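Local coordinates for protein halocarboxylic acid dehalogenase DehI (PDB 3BJX) that is a group I alpha-haloacid dehalogenase that probably hydrolyses the carbon-halogen bond of halogenated carboxylic acids, at residues Glu116-Val121 and Ala209-Val214; Leu173-Ala178 and Pro201-Gln206; Arg46-Ala51 and Leu122-Tyr127. All blocks are in the same frame, centred on the assembly; numbering follows the deposited sequence.

Interaction 1: residues Glu116-Val121 and Ala209-Val214; sequences EKVRRV and ANWPKV
Val118 lays its CG2 methyl over one face of the Trp211 indole, off-centre toward the rim, with CG2 4.0 Å from Trp211 CE3. That same methyl meets Val214 CG2 at 3.8 Å, the two side chains pointing at each other tip to tip, and is thereby lodged between ring and aliphatic branch. In Val118, CG1 lies anti to the backbone N (chi1 168°), which leaves CG2 beside that N and turned to the indole. Val121 approaches differently: its CG2 lies in the ring plane, at the edge, 3.9 Å from Trp211 CZ3. Asn210 CB lies over the opposite face of the indole, also off toward the rim. Trp211 is the N-cap residue of helix 212-223, and the contact therefore docks the first turn of that helix on the early turns of the long helix 112-143, within an all-helical fold. Leu208 and Ala207 of helix 203-208 back Val118 and Val121, and Phe110 backs Val214. The outer side is looser. Lys117 gives the ring only the root of its chain, CB standing 3.7 Å from Trp211 CZ2; a bend at chi2 (-42°) then carries the exposed ammonium away. The contact itself is apolar, and charges gather farther round helix 112-143, where Arg119 NH1 makes a salt bridge to Glu116 OE1 at 3.2 Å, reaching it from above the carboxylate plane, while NH2 pairs with Asp299.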
loop_
_atom_site.group_PDB
_atom_site.type_symbol
_atom_site.label_atom_id
_atom_site.label_comp_id
_atom_site.label_asym_id
_atom_site.label_seq_id
_atom_site.Cartn_x
_atom_site.Cartn_y
_atom_site.Cartn_z
ATOM N N GLU A 116 30.754 -15.557 -3.061
ATOM C CA GLU A 116 31.020 -14.837 -1.803
ATOM C C GLU A 116 30.664 -13.347 -1.885
ATOM O O GLU A 116 30.164 -12.739 -0.916
ATOM C CB GLU A 116 32.473 -15.052 -1.316
ATOM C CG GLU A 116 32.855 -14.418 0.066
ATOM C CD GLU A 116 31.942 -14.811 1.247
ATOM O OE1 GLU A 116 31.762 -16.018 1.537
ATOM O OE2 GLU A 116 31.403 -13.898 1.914
ATOM N N LYS A 117 30.875 -12.774 -3.064
ATOM C CA LYS A 117 30.500 -11.400 -3.317
ATOM C C LYS A 117 28.990 -11.224 -3.322
ATOM O O LYS A 117 28.497 -10.244 -2.787
ATOM C CB LYS A 117 31.127 -10.906 -4.614
ATOM C CG LYS A 117 32.648 -10.925 -4.611
ATOM C CD LYS A 117 33.152 -10.432 -3.290
ATOM C CE LYS A 117 34.632 -10.236 -3.313
ATOM N NZ LYS A 117 35.005 -9.430 -2.116
ATOM N N VAL A 118 28.266 -12.181 -3.915
ATOM C CA VAL A 118 26.786 -12.203 -3.919
ATOM C C VAL A 118 26.301 -12.327 -2.463
ATOM O O VAL A 118 25.576 -11.471 -1.970
ATOM C CB VAL A 118 26.241 -13.362 -4.835
ATOM C CG1 VAL A 118 24.736 -13.606 -4.651
ATOM C CG2 VAL A 118 26.608 -13.119 -6.335
ATOM N N ARG A 119 26.750 -13.374 -1.777
ATOM C CA ARG A 119 26.535 -13.595 -0.336
ATOM C C ARG A 119 26.746 -12.361 0.575
ATOM O O ARG A 119 25.955 -12.135 1.494
ATOM C CB ARG A 119 27.426 -14.777 0.132
ATOM C CG ARG A 119 27.380 -15.064 1.615
ATOM C CD ARG A 119 28.248 -16.228 2.009
ATOM N NE ARG A 119 27.751 -17.512 1.509
ATOM C CZ ARG A 119 28.373 -18.246 0.587
ATOM N NH1 ARG A 119 29.513 -17.828 0.059
ATOM N NH2 ARG A 119 27.859 -19.399 0.186
ATOM N N ARG A 120 27.815 -11.594 0.339
ATOM C CA ARG A 120 28.134 -10.413 1.157
ATOM C C ARG A 120 27.013 -9.392 1.063
ATOM O O ARG A 120 26.617 -8.791 2.072
ATOM C CB ARG A 120 29.468 -9.772 0.736
ATOM C CG ARG A 120 30.717 -10.610 1.078
ATOM C CD ARG A 120 32.065 -9.922 0.746
ATOM N NE ARG A 120 32.537 -9.023 1.814
ATOM C CZ ARG A 120 32.669 -7.700 1.689
ATOM N NH1 ARG A 120 32.356 -7.097 0.537
ATOM N NH2 ARG A 120 33.107 -6.965 2.712
ATOM N N VAL A 121 26.531 -9.207 -0.162
ATOM C CA VAL A 121 25.406 -8.343 -0.517
ATOM C C VAL A 121 24.108 -8.874 0.085
ATOM O O VAL A 121 23.372 -8.145 0.759
ATOM C CB VAL A 121 25.265 -8.248 -2.087
ATOM C CG1 VAL A 121 23.912 -7.616 -2.516
ATOM C CG2 VAL A 121 26.472 -7.520 -2.697
ATOM N N ALA A 209 22.034 -6.673 -9.504
ATOM C CA ALA A 209 22.186 -6.262 -10.912
ATOM C C ALA A 209 23.647 -5.959 -11.300
ATOM O O ALA A 209 23.947 -5.800 -12.472
ATOM C CB ALA A 209 21.280 -5.082 -11.240
ATOM N N ASN A 210 24.538 -5.861 -10.314
ATOM C CA ASN A 210 25.973 -5.845 -10.556
ATOM C C ASN A 210 26.396 -7.127 -11.256
ATOM O O ASN A 210 27.319 -7.135 -12.058
ATOM C CB ASN A 210 26.742 -5.688 -9.234
ATOM C CG ASN A 210 26.798 -4.249 -8.766
ATOM O OD1 ASN A 210 27.208 -3.370 -9.518
ATOM N ND2 ASN A 210 26.374 -3.999 -7.533
ATOM N N TRP A 211 25.714 -8.219 -10.944
ATOM C CA TRP A 211 25.928 -9.475 -11.654
ATOM C C TRP A 211 24.599 -9.799 -12.307
ATOM O O TRP A 211 23.806 -10.568 -11.745
ATOM C CB TRP A 211 26.391 -10.568 -10.692
ATOM C CG TRP A 211 27.567 -10.149 -9.905
ATOM C CD1 TRP A 211 28.853 -10.148 -10.321
ATOM C CD2 TRP A 211 27.569 -9.616 -8.568
ATOM N NE1 TRP A 211 29.673 -9.670 -9.325
ATOM C CE2 TRP A 211 28.907 -9.334 -8.238
ATOM C CE3 TRP A 211 26.566 -9.366 -7.616
ATOM C CZ2 TRP A 211 29.282 -8.809 -6.996
ATOM C CZ3 TRP A 211 26.942 -8.850 -6.381
ATOM C CH2 TRP A 211 28.293 -8.560 -6.092
ATOM N N PRO A 212 24.337 -9.191 -13.484
ATOM C CA PRO A 212 23.054 -9.340 -14.175
ATOM C C PRO A 212 22.543 -10.765 -14.288
ATOM O O PRO A 212 21.353 -10.957 -14.210
ATOM C CB PRO A 212 23.331 -8.746 -15.567
ATOM C CG PRO A 212 24.339 -7.707 -15.304
ATOM C CD PRO A 212 25.252 -8.321 -14.259
ATOM N N LYS A 213 23.418 -11.745 -14.451
ATOM C CA LYS A 213 22.996 -13.141 -14.607
ATOM C C LYS A 213 22.574 -13.764 -13.272
ATOM O O LYS A 213 21.723 -14.656 -13.254
ATOM C CB LYS A 213 24.109 -13.973 -15.282
ATOM C CG LYS A 213 23.691 -15.415 -15.666
ATOM C CD LYS A 213 24.911 -16.296 -15.946
ATOM C CE LYS A 213 24.548 -17.490 -16.866
ATOM N NZ LYS A 213 25.747 -18.156 -17.516
ATOM N N VAL A 214 23.168 -13.308 -12.168
ATOM C CA VAL A 214 22.748 -13.697 -10.821
ATOM C C VAL A 214 21.305 -13.214 -10.579
ATOM O O VAL A 214 20.443 -13.974 -10.088
ATOM C CB VAL A 214 23.699 -13.101 -9.718
ATOM C CG1 VAL A 214 23.067 -13.182 -8.332
ATOM C CG2 VAL A 214 25.050 -13.800 -9.719
#

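Interaction 2: residues Leu173-Ala178 and Pro201-Gln206. With SO4 (sulfate ion), chain E.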
loop_
_atom_site.group_PDB
_atom_site.type_symbol
_atom_site.label_atom_id
_atom_site.label_comp_id
_atom_site.label_asym_id
_atom_site.label_seq_id
_atom_site.Cartn_x
_atom_site.Cartn_y
_atom_site.Cartn_z
ATOM N N LEU A 173 27.480 0.079 -0.143
ATOM C CA LEU A 173 27.236 -0.922 -1.185
ATOM C C LEU A 173 26.859 -0.267 -2.527
ATOM O O LEU A 173 25.978 0.589 -2.551
ATOM C CB LEU A 173 26.087 -1.813 -0.707
ATOM C CG LEU A 173 26.140 -3.327 -0.865
ATOM C CD1 LEU A 173 25.519 -3.965 0.327
ATOM C CD2 LEU A 173 25.430 -3.734 -2.153
ATOM N N PRO A 174 27.534 -0.640 -3.643
ATOM C CA PRO A 174 27.206 -0.078 -4.970
ATOM C C PRO A 174 25.901 -0.595 -5.603
ATOM O O PRO A 174 25.765 -1.779 -5.902
ATOM C CB PRO A 174 28.394 -0.503 -5.846
ATOM C CG PRO A 174 28.960 -1.680 -5.193
ATOM C CD PRO A 174 28.677 -1.575 -3.717
ATOM N N LEU A 175 24.979 0.316 -5.872
ATOM C CA LEU A 175 23.729 -0.041 -6.498
ATOM C C LEU A 175 23.737 0.428 -7.935
ATOM O O LEU A 175 24.175 1.550 -8.216
ATOM C CB LEU A 175 22.574 0.615 -5.737
ATOM C CG LEU A 175 22.555 0.519 -4.222
ATOM C CD1 LEU A 175 21.336 1.217 -3.730
ATOM C CD2 LEU A 175 22.536 -0.924 -3.715
ATOM N N VAL A 176 23.240 -0.417 -8.839
ATOM C CA VAL A 176 23.074 -0.057 -10.242
ATOM C C VAL A 176 22.032 1.052 -10.382
ATOM O O VAL A 176 20.907 0.924 -9.887
ATOM C CB VAL A 176 22.658 -1.286 -11.101
ATOM C CG1 VAL A 176 22.279 -0.872 -12.533
ATOM C CG2 VAL A 176 23.784 -2.325 -11.124
ATOM N N ASP A 177 22.427 2.150 -11.040
ATOM C CA ASP A 177 21.483 3.185 -11.442
ATOM C C ASP A 177 20.669 2.703 -12.658
ATOM O O ASP A 177 21.229 2.415 -13.706
ATOM C CB ASP A 177 22.216 4.489 -11.740
ATOM C CG ASP A 177 21.275 5.653 -11.998
ATOM O OD1 ASP A 177 20.078 5.467 -12.269
ATOM O OD2 ASP A 177 21.752 6.787 -11.956
ATOM N N ALA A 178 19.349 2.597 -12.505
ATOM C CA ALA A 178 18.505 2.114 -13.603
ATOM C C ALA A 178 18.544 3.077 -14.807
ATOM O O ALA A 178 18.348 2.646 -15.937
ATOM C CB ALA A 178 17.071 1.876 -13.122
ATOM N N PRO A 201 12.045 -1.454 -8.461
ATOM C CA PRO A 201 13.000 -2.414 -7.938
ATOM C C PRO A 201 13.633 -1.984 -6.587
ATOM O O PRO A 201 14.030 -0.839 -6.423
ATOM C CB PRO A 201 14.049 -2.470 -9.040
ATOM C CG PRO A 201 13.994 -1.149 -9.669
ATOM C CD PRO A 201 12.608 -0.642 -9.550
ATOM N N ALA A 202 13.731 -2.918 -5.641
ATOM C CA ALA A 202 14.332 -2.650 -4.324
ATOM C C ALA A 202 15.820 -2.461 -4.495
ATOM O O ALA A 202 16.394 -2.996 -5.459
ATOM C CB ALA A 202 14.084 -3.816 -3.405
ATOM N N SER A 203 16.448 -1.735 -3.563
ATOM C CA SER A 203 17.909 -1.561 -3.573
ATOM C C SER A 203 18.590 -2.903 -3.699
ATOM O O SER A 203 19.682 -3.004 -4.275
ATOM C CB SER A 203 18.419 -0.886 -2.295
ATOM O OG SER A 203 17.811 0.369 -2.088
ATOM N N ASP A 204 17.921 -3.931 -3.164
ATOM C CA ASP A 204 18.430 -5.312 -3.148
ATOM C C ASP A 204 18.722 -5.792 -4.536
ATOM O O ASP A 204 19.746 -6.443 -4.769
ATOM C CB ASP A 204 17.386 -6.267 -2.554
ATOM C CG ASP A 204 17.027 -5.931 -1.141
ATOM O OD1 ASP A 204 16.491 -4.813 -0.891
ATOM O OD2 ASP A 204 17.260 -6.799 -0.283
ATOM N N PHE A 205 17.776 -5.497 -5.431
ATOM C CA PHE A 205 17.835 -5.869 -6.847
ATOM C C PHE A 205 18.787 -4.969 -7.639
ATOM O O PHE A 205 19.474 -5.442 -8.535
ATOM C CB PHE A 205 16.426 -5.927 -7.451
ATOM C CG PHE A 205 15.526 -6.930 -6.768
ATOM C CD1 PHE A 205 16.002 -8.212 -6.432
ATOM C CD2 PHE A 205 14.208 -6.607 -6.448
ATOM C CE1 PHE A 205 15.186 -9.130 -5.784
ATOM C CE2 PHE A 205 13.390 -7.522 -5.795
ATOM C CZ PHE A 205 13.870 -8.787 -5.470
ATOM N N GLN A 206 18.853 -3.684 -7.297
ATOM C CA GLN A 206 19.926 -2.808 -7.823
ATOM C C GLN A 206 21.350 -3.328 -7.559
ATOM O O GLN A 206 22.274 -3.134 -8.359
ATOM C CB GLN A 206 19.785 -1.401 -7.249
ATOM C CG GLN A 206 18.545 -0.671 -7.738
ATOM C CD GLN A 206 18.428 0.720 -7.133
ATOM O OE1 GLN A 206 17.609 0.959 -6.243
ATOM N NE2 GLN A 206 19.260 1.635 -7.600
HETATM S S SO4 E . 15.350 -1.178 0.054
HETATM O O1 SO4 E . 16.207 -2.286 0.520
HETATM O O2 SO4 E . 14.483 -0.731 1.144
HETATM O O3 SO4 E . 16.203 -0.076 -0.365
HETATM O O4 SO4 E . 14.507 -1.575 -1.074
#
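Gln206 grips both polar backbone atoms of Val176, one with its main chain and one with its side chain. Val176 N donates to Gln206 O over 2.9 Å, nearly straight at 167°. The return bond runs from Gln206 NE2 to Val176 O, also 2.9 Å long and straighter still at 171°. The acceptor lies close to the plane of the Gln206 amide, whereas each donor stands above the plane of the carbonyl it meets, so neither uses an in-plane lone pair. The glutamine reaches this position because its chain is extended beyond CG (chi2 179°), which lays the aliphatic part alongside the loop. Beside the paired bonds, Leu175 CB makes an apolar contact with Gln206 CB at 3.8 Å, and the Val176 CG2 methyl packs 3.3 Å from Gln206 O, the carbonyl oxygen that its own N-H bonds. One turn back, at the start of the helix, Leu175 CD2 approaches Ser203 O at 3.6 Å, with CD1 of the same leucine against Ser203 CB.

What positions Gln206 is the opening turn of helix 203-208, where Ala202, the N-cap residue, accepts from both Phe205 N and Gln206 N through its carbonyl oxygen. This helix start also holds the sulfate, probably taken up from the crystallisation liquor: Ser203 N donates to O4 of the ion at 3.2 Å, consistent with the attraction of a helix N-terminus for an anion. Arg55 makes a hydrogen bond to Ser203 OG and a weak one to Gln206 OE1, linking the sulfate end of the turn to its glutamine. Around this core, Val176 and Phe205 pack on helix 183-195, Leu173 on helix 112-143, and Ala202 and Asp204 on helix 267-299, so the loop 173-178 and the short helix 203-208 are set among three longer helices.

Interaction 3: residues Arg46-Ala51 and Leu122-Tyr127. With SO4 (sulfate ion), chain E.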
loop_
_atom_site.group_PDB
_atom_site.type_symbol
_atom_site.label_atom_id
_atom_site.label_comp_id
_atom_site.label_asym_id
_atom_site.label_seq_id
_atom_site.Cartn_x
_atom_site.Cartn_y
_atom_site.Cartn_z
ATOM N N ARG A 46 23.642 0.634 11.072
ATOM C CA ARG A 46 24.764 -0.282 10.709
ATOM C C ARG A 46 24.454 -0.986 9.388
ATOM O O ARG A 46 24.451 -2.220 9.296
ATOM C CB ARG A 46 25.103 -1.333 11.805
ATOM C CG ARG A 46 25.028 -0.855 13.269
ATOM C CD ARG A 46 24.894 -2.036 14.241
ATOM N NE ARG A 46 26.161 -2.743 14.343
ATOM C CZ ARG A 46 26.373 -4.026 14.031
ATOM N NH1 ARG A 46 25.383 -4.824 13.616
ATOM N NH2 ARG A 46 27.601 -4.526 14.161
ATOM N N VAL A 47 24.184 -0.170 8.370
ATOM C CA VAL A 47 23.828 -0.638 7.035
ATOM C C VAL A 47 24.573 0.195 5.988
ATOM O O VAL A 47 24.845 1.381 6.209
ATOM C CB VAL A 47 22.282 -0.559 6.780
ATOM C CG1 VAL A 47 21.519 -1.576 7.641
ATOM C CG2 VAL A 47 21.743 0.847 6.994
ATOM N N PRO A 48 24.909 -0.414 4.842
ATOM C CA PRO A 48 25.647 0.269 3.799
ATOM C C PRO A 48 24.773 0.879 2.676
ATOM O O PRO A 48 25.275 1.164 1.578
ATOM C CB PRO A 48 26.549 -0.850 3.245
ATOM C CG PRO A 48 25.879 -2.141 3.617
ATOM C CD PRO A 48 24.689 -1.827 4.486
ATOM N N TRP A 49 23.486 1.059 2.930
ATOM C CA TRP A 49 22.609 1.725 1.976
ATOM C C TRP A 49 21.515 2.495 2.715
ATOM O O TRP A 49 21.202 2.202 3.878
ATOM C CB TRP A 49 22.019 0.730 0.947
ATOM C CG TRP A 49 20.731 0.049 1.339
ATOM C CD1 TRP A 49 19.479 0.290 0.825
ATOM C CD2 TRP A 49 20.558 -0.992 2.319
ATOM N NE1 TRP A 49 18.545 -0.529 1.424
ATOM C CE2 TRP A 49 19.178 -1.324 2.345
ATOM C CE3 TRP A 49 21.431 -1.678 3.178
ATOM C CZ2 TRP A 49 18.653 -2.323 3.200
ATOM C CZ3 TRP A 49 20.894 -2.672 4.040
ATOM C CH2 TRP A 49 19.522 -2.969 4.040
ATOM N N VAL A 50 20.960 3.489 2.036
ATOM C CA VAL A 50 19.741 4.164 2.465
ATOM C C VAL A 50 18.583 3.525 1.708
ATOM O O VAL A 50 18.627 3.439 0.473
ATOM C CB VAL A 50 19.813 5.710 2.219
ATOM C CG1 VAL A 50 18.463 6.345 2.391
ATOM C CG2 VAL A 50 20.806 6.355 3.197
ATOM N N ALA A 51 17.580 3.044 2.457
ATOM C CA ALA A 51 16.462 2.307 1.894
ATOM C C ALA A 51 15.811 3.114 0.791
ATOM O O ALA A 51 15.673 4.338 0.926
ATOM C CB ALA A 51 15.452 1.976 2.946
ATOM N N LEU A 122 23.827 -10.155 -0.143
ATOM C CA LEU A 122 22.625 -10.756 0.417
ATOM C C LEU A 122 22.569 -10.540 1.948
ATOM O O LEU A 122 21.518 -10.161 2.485
ATOM C CB LEU A 122 22.507 -12.237 0.025
ATOM C CG LEU A 122 22.255 -12.644 -1.441
ATOM C CD1 LEU A 122 22.457 -14.156 -1.620
ATOM C CD2 LEU A 122 20.870 -12.241 -1.913
ATOM N N TYR A 123 23.705 -10.718 2.627
ATOM C CA TYR A 123 23.787 -10.591 4.105
ATOM C C TYR A 123 23.596 -9.177 4.635
ATOM O O TYR A 123 22.974 -8.985 5.695
ATOM C CB TYR A 123 25.116 -11.151 4.625
ATOM C CG TYR A 123 25.158 -12.669 4.726
ATOM C CD1 TYR A 123 24.343 -13.474 3.900
ATOM C CD2 TYR A 123 26.008 -13.298 5.614
ATOM C CE1 TYR A 123 24.370 -14.844 3.967
ATOM C CE2 TYR A 123 26.041 -14.680 5.688
ATOM C CZ TYR A 123 25.212 -15.441 4.852
ATOM O OH TYR A 123 25.217 -16.802 4.902
ATOM N N ALA A 124 24.151 -8.189 3.933
ATOM C CA ALA A 124 23.986 -6.797 4.330
ATOM C C ALA A 124 22.517 -6.415 4.303
ATOM O O ALA A 124 22.067 -5.601 5.118
ATOM C CB ALA A 124 24.791 -5.858 3.410
ATOM N N PHE A 125 21.789 -6.963 3.337
ATOM C CA PHE A 125 20.386 -6.661 3.155
ATOM C C PHE A 125 19.527 -7.420 4.125
ATOM O O PHE A 125 18.618 -6.829 4.689
ATOM C CB PHE A 125 19.918 -6.909 1.716
ATOM C CG PHE A 125 20.279 -5.803 0.785
ATOM C CD1 PHE A 125 19.568 -4.633 0.792
ATOM C CD2 PHE A 125 21.372 -5.920 -0.067
ATOM C CE1 PHE A 125 19.920 -3.596 -0.047
ATOM C CE2 PHE A 125 21.724 -4.882 -0.895
ATOM C CZ PHE A 125 21.012 -3.719 -0.882
ATOM N N ASN A 126 19.799 -8.721 4.296
ATOM C CA ASN A 126 19.182 -9.527 5.361
ATOM C C ASN A 126 19.236 -8.862 6.716
ATOM O O ASN A 126 18.276 -8.943 7.468
ATOM C CB ASN A 126 19.805 -10.928 5.442
ATOM C CG ASN A 126 19.495 -11.751 4.230
ATOM O OD1 ASN A 126 18.617 -11.371 3.450
ATOM N ND2 ASN A 126 20.214 -12.863 4.033
ATOM N N TYR A 127 20.359 -8.203 7.009
ATOM C CA TYR A 127 20.540 -7.472 8.256
ATOM C C TYR A 127 19.727 -6.178 8.353
ATOM O O TYR A 127 19.106 -5.918 9.382
ATOM C CB TYR A 127 22.027 -7.172 8.524
ATOM C CG TYR A 127 22.227 -6.427 9.813
ATOM C CD1 TYR A 127 22.136 -7.095 11.028
ATOM C CD2 TYR A 127 22.461 -5.060 9.828
ATOM C CE1 TYR A 127 22.291 -6.433 12.229
ATOM C CE2 TYR A 127 22.614 -4.367 11.043
ATOM C CZ TYR A 127 22.528 -5.074 12.246
ATOM O OH TYR A 127 22.673 -4.451 13.480
HETATM S S SO4 E . 15.350 -1.178 0.054
HETATM O O1 SO4 E . 16.207 -2.286 0.520
HETATM O O2 SO4 E . 14.483 -0.731 1.144
HETATM O O3 SO4 E . 16.203 -0.076 -0.365
HETATM O O4 SO4 E . 14.507 -1.575 -1.074
#
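Trp49 and Phe125 meet at an unusual tilt: Phe125 CE1 stands over the centre of the indole, 3.4 Å from Trp49 CE2, yet the ring planes are inclined at 48°, neither stacked nor edge-to-face. Trp49 reaches this place with CG between its backbone N and carbonyl carbon, the crowded position (chi1 88°). Its six-membered ring also nears the helix backbone, CZ3 lying 3.3 Å from Ala124 O. Alongside, Pro48 CG packs on Ala124 CB at 3.9 Å.

At the other end of the contact the chemistry is polar. Arg46, which leaves helix 32-45 with positive phi, bends its chain to send NH1 to Tyr127 OH over 2.7 Å at 159°. The hydroxyl lies in the guanidinium plane, and that plane stands nearly perpendicular to the tyrosine ring. Glu81 and Lys131 also bond Tyr127 OH, while Phe309 O bonds Arg46 NH1.

Trp49 NE1 donates to sulfate O3 at 3.0 Å and weakly to O1. Replacing Trp49 with an alanine would probably open a gap beside Phe125 and leave the sulfate without its indole N-H donor. Phe52 N, at the start of helix 52-57, and Ser203, at the start of helix 203-208, are further donors, giving an anion site lined by buried residues between two helix N-termini, consistent with a pocket for a carboxylate substrate.

Overall arrangement
Interactions 1 and 3 share helix 112-143, on consecutive turns, and both are buried, but interaction 1 sits farther from the chain's centre: measured from the centre of each contact, about 17 Å against about 8 Å for interaction 3. Interaction 2, partly buried, is intermediate at about 11 Å. Chemistry follows place: interaction 1 rests on apolar side-chain packing, interaction 2 relies on backbone and amide hydrogen bonds that fix a loop, and interaction 3 combines aromatic packing with an arginine-to-tyrosine hydrogen bond. Residues 173-178 join the three, Pro174 O accepting from Asn210 of interaction 1 and Leu173 N probably bonding Pro48 O of interaction 3. Interactions 2 and 3 also converge on one sulfate.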